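Local coordinates for protein 4'-phospho-dehydrooxetanocin synthase (Bacillus megaterium, PDB 5UL3) that catalyses the oxidative ring contraction of dAMP to an oxetane aldehyde in oxetanocin A biosynthesis, using cobalamin, a [4Fe-4S] cluster and S-adenosylmethionine, at residues 69-74 with 100-105. Residues are numbered along the deposited sequence; the frame is centred on the assembly and turned at random.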
ATOM      1  N   LYS A  69      16.471 -33.228  28.947  1.00 43.96           N
ATOM      2  CA  LYS A  69      16.692 -32.009  29.724  0.50 42.56           C
ATOM      3  C   LYS A  69      16.642 -30.819  28.770  1.00 38.70           C
ATOM      4  O   LYS A  69      17.580 -30.614  27.993  1.00 37.50           O
ATOM      5  CB  LYS A  69      18.031 -32.067  30.460  0.50 45.66           C
ATOM      6  CG  LYS A  69      18.157 -31.099  31.617  0.50 49.22           C
ATOM      7  CD  LYS A  69      19.375 -31.430  32.473  0.50 51.08           C
ATOM      8  CE  LYS A  69      19.477 -30.508  33.678  0.50 53.36           C
ATOM      9  NZ  LYS A  69      20.709 -30.779  34.475  0.50 58.77           N
ATOM     10  N   ILE A  70      15.560 -30.041  28.837  1.00 39.95           N
ATOM     11  CA  ILE A  70      15.329 -28.894  27.955  1.00 35.91           C
ATOM     12  C   ILE A  70      15.087 -27.660  28.822  1.00 29.15           C
ATOM     13  O   ILE A  70      14.122 -27.621  29.595  1.00 34.45           O
ATOM     14  CB  ILE A  70      14.129 -29.133  27.018  1.00 34.68           C
ATOM     15  CG1 ILE A  70      14.387 -30.327  26.097  1.00 31.97           C
ATOM     16  CG2 ILE A  70      13.777 -27.862  26.213  1.00 35.63           C
ATOM     17  CD1 ILE A  70      13.162 -30.755  25.319  1.00 37.57           C
ATOM     18  N   HIS A  71      15.955 -26.653  28.691  1.00 33.04           N
ATOM     19  CA  HIS A  71      15.786 -25.384  29.393  1.00 32.48           C
ATOM     20  C   HIS A  71      15.038 -24.406  28.504  1.00 28.94           C
ATOM     21  O   HIS A  71      15.285 -24.352  27.301  1.00 29.37           O
ATOM     22  CB  HIS A  71      17.133 -24.764  29.755  1.00 37.90           C
ATOM     23  CG  HIS A  71      18.024 -25.666  30.549  1.00 43.24           C
ATOM     24  ND1 HIS A  71      18.060 -25.654  31.926  1.00 45.31           N
ATOM     25  CD2 HIS A  71      18.924 -26.595  30.153  1.00 48.33           C
ATOM     26  CE1 HIS A  71      18.936 -26.548  32.345  1.00 55.04           C
ATOM     27  NE2 HIS A  71      19.476 -27.131  31.290  1.00 46.87           N
ATOM     28  N   VAL A  72      14.162 -23.610  29.104  1.00 33.89           N
ATOM     29  CA  VAL A  72      13.380 -22.625  28.363  1.00 31.71           C
ATOM     30  C   VAL A  72      13.509 -21.281  29.066  1.00 26.39           C
ATOM     31  O   VAL A  72      13.185 -21.166  30.256  1.00 31.09           O
ATOM     32  CB  VAL A  72      11.901 -23.035  28.242  1.00 28.68           C
ATOM     33  CG1 VAL A  72      11.170 -22.106  27.253  1.00 26.62           C
ATOM     34  CG2 VAL A  72      11.780 -24.493  27.799  1.00 25.95           C
ATOM     35  N   PHE A  73      13.946 -20.260  28.319  1.00 28.19           N
ATOM     36  CA  PHE A  73      14.121 -18.895  28.811  1.00 31.54           C
ATOM     37  C   PHE A  73      13.163 -17.961  28.086  1.00 25.25           C
ATOM     38  O   PHE A  73      13.156 -17.923  26.850  1.00 30.62           O
ATOM     39  CB  PHE A  73      15.549 -18.400  28.565  1.00 31.15           C
ATOM     40  CG  PHE A  73      16.608 -19.184  29.301  1.00 35.67           C
ATOM     41  CD1 PHE A  73      17.201 -20.295  28.717  1.00 37.19           C
ATOM     42  CD2 PHE A  73      17.030 -18.789  30.564  1.00 42.90           C
ATOM     43  CE1 PHE A  73      18.188 -21.016  29.399  1.00 42.78           C
ATOM     44  CE2 PHE A  73      18.008 -19.504  31.247  1.00 43.32           C
ATOM     45  CZ  PHE A  73      18.584 -20.612  30.662  1.00 34.87           C
ATOM     46  N   SER A  74      12.396 -17.182  28.844  1.00 26.97           N
ATOM     47  CA  SER A  74      11.425 -16.243  28.278  1.00 35.73           C
ATOM     48  C   SER A  74      11.552 -14.916  29.012  1.00 26.49           C
ATOM     49  O   SER A  74      10.743 -14.596  29.889  1.00 29.76           O
ATOM     50  CB  SER A  74      10.006 -16.807  28.360  1.00 27.95           C
ATOM     51  OG  SER A  74       9.068 -15.916  27.790  1.00 30.35           O
ATOM     52  N   ILE A 100       6.676 -16.858  35.558  1.00 42.79           N
ATOM     53  CA  ILE A 100       7.899 -17.638  35.498  1.00 43.83           C
ATOM     54  C   ILE A 100       8.567 -17.370  34.158  1.00 39.93           C
ATOM     55  O   ILE A 100       7.900 -17.285  33.122  1.00 45.03           O
ATOM     56  CB  ILE A 100       7.634 -19.143  35.742  1.00 53.81           C
ATOM     57  CG1 ILE A 100       7.163 -19.863  34.491  1.00 47.28           C
ATOM     58  CG2 ILE A 100       6.573 -19.336  36.823  1.00 47.55           C
ATOM     59  CD1 ILE A 100       7.044 -21.354  34.692  1.00 50.50           C
ATOM     60  N   TYR A 101       9.880 -17.169  34.190  1.00 36.69           N
ATOM     61  CA  TYR A 101      10.627 -16.820  32.992  1.00 34.56           C
ATOM     62  C   TYR A 101      11.629 -17.891  32.625  1.00 35.87           C
ATOM     63  O   TYR A 101      12.284 -17.777  31.588  1.00 35.45           O
ATOM     64  CB  TYR A 101      11.326 -15.462  33.177  1.00 32.90           C
ATOM     65  CG  TYR A 101      10.353 -14.405  33.635  1.00 35.49           C
ATOM     66  CD1 TYR A 101       9.346 -13.956  32.791  1.00 37.07           C
ATOM     67  CD2 TYR A 101      10.407 -13.882  34.926  1.00 40.96           C
ATOM     68  CE1 TYR A 101       8.431 -13.015  33.213  1.00 32.79           C
ATOM     69  CE2 TYR A 101       9.491 -12.935  35.352  1.00 37.93           C
ATOM     70  CZ  TYR A 101       8.511 -12.499  34.489  1.00 37.41           C
ATOM     71  OH  TYR A 101       7.590 -11.560  34.897  1.00 40.35           O
ATOM     72  N   TYR A 102      11.760 -18.932  33.446  1.00 43.19           N
ATOM     73  CA  TYR A 102      12.658 -20.037  33.174  1.00 35.35           C
ATOM     74  C   TYR A 102      12.004 -21.328  33.637  1.00 38.33           C
ATOM     75  O   TYR A 102      11.230 -21.344  34.598  1.00 43.35           O
ATOM     76  CB  TYR A 102      14.021 -19.872  33.871  1.00 45.56           C
ATOM     77  CG  TYR A 102      14.865 -21.131  33.854  1.00 39.26           C
ATOM     78  CD1 TYR A 102      15.611 -21.466  32.743  1.00 36.44           C
ATOM     79  CD2 TYR A 102      14.890 -21.996  34.951  1.00 44.19           C
ATOM     80  CE1 TYR A 102      16.378 -22.617  32.715  1.00 42.52           C
ATOM     81  CE2 TYR A 102      15.649 -23.154  34.934  1.00 38.46           C
ATOM     82  CZ  TYR A 102      16.395 -23.459  33.819  1.00 47.62           C
ATOM     83  OH  TYR A 102      17.154 -24.607  33.789  1.00 41.19           O
ATOM     84  N   LYS A 103      12.321 -22.415  32.940  1.00 36.06           N
ATOM     85  CA  LYS A 103      11.857 -23.727  33.365  1.00 40.55           C
ATOM     86  C   LYS A 103      12.732 -24.778  32.702  1.00 47.50           C
ATOM     87  O   LYS A 103      13.075 -24.653  31.524  1.00 37.41           O
ATOM     88  CB  LYS A 103      10.379 -23.945  33.017  1.00 42.62           C
ATOM     89  CG  LYS A 103       9.857 -25.363  33.282  1.00 48.07           C
ATOM     90  CD  LYS A 103       9.063 -25.452  34.563  1.00 40.76           C
ATOM     91  CE  LYS A 103       8.623 -26.889  34.842  1.00 42.55           C
ATOM     92  NZ  LYS A 103       8.191 -27.042  36.259  1.00 51.12           N
ATOM     93  N   CYS A 104      13.119 -25.793  33.469  1.00 37.30           N
ATOM     94  CA  CYS A 104      13.808 -26.948  32.918  1.00 34.78           C
ATOM     95  C   CYS A 104      12.822 -28.113  32.880  1.00 40.30           C
ATOM     96  O   CYS A 104      12.224 -28.457  33.906  1.00 42.35           O
ATOM     97  CB  CYS A 104      15.043 -27.300  33.747  1.00 38.76           C
ATOM     98  SG  CYS A 104      16.035 -28.562  32.969  1.00 49.45           S
ATOM     99  N   PHE A 105      12.637 -28.695  31.699  1.00 37.34           N
ATOM    100  CA  PHE A 105      11.718 -29.809  31.501  1.00 35.10           C
ATOM    101  C   PHE A 105      12.521 -31.101  31.444  1.00 41.23           C
ATOM    102  O   PHE A 105      13.410 -31.245  30.599  1.00 34.66           O
ATOM    103  CB  PHE A 105      10.893 -29.624  30.227  1.00 37.10           C
ATOM    104  CG  PHE A 105       9.855 -28.559  30.349  1.00 33.66           C
ATOM    105  CD1 PHE A 105       8.712 -28.780  31.098  1.00 33.60           C
ATOM    106  CD2 PHE A 105      10.032 -27.320  29.743  1.00 34.22           C
ATOM    107  CE1 PHE A 105       7.752 -27.803  31.236  1.00 34.35           C
ATOM    108  CE2 PHE A 105       9.075 -26.333  29.888  1.00 33.51           C
ATOM    109  CZ  PHE A 105       7.931 -26.578  30.625  1.00 34.58           C
TER
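Two antiparallel neighbours of the N-terminal four-stranded sheet meet here, the inner strand 69-73 and the edge strand 102-106. Ile-70 faces Phe-105 and Val-72 faces Lys-103 as hydrogen-bonded pairs, with Phe-105 N to Ile-70 O at 2.8 Å and nearly straight (175°). Past the strand end the ladder gains one more rung, Ser-74 N to Tyr-101 O at 2.8 Å.

On one face, His-71, Phe-73 and Tyr-102 form an aromatic cluster. Tyr-102 has CG anti to N (chi1 168°), which lays its ring alongside both neighbours and brings OH to the edge of the imidazole. The resulting hydrogen bond to His-71 ND1 is modelled so short that its exact length is doubtful. Glu-65 OE2 hydrogen-bonds NE2 of the same ring. Cys-104 SG sits over one face of the His-71 imidazole, 3.9 Å from the centroid of that ring. Tyr-102 CD1 lies 3.4 Å from Phe-73 CE2, the rings inclined at 47°; helix 7-21 packs against both residues.

On the other face, Val-72 CG2 touches the edge of the Phe-105 ring 3.9 Å away at CD2, and Trp-88 and Trp-92 meet that ring edge-to-face. Far from the cofactors, this is the register of an antiparallel strand pair in a sheet flanked by helix 7-21 on the Phe-73 face and helix 109-115 on the Phe-105 face.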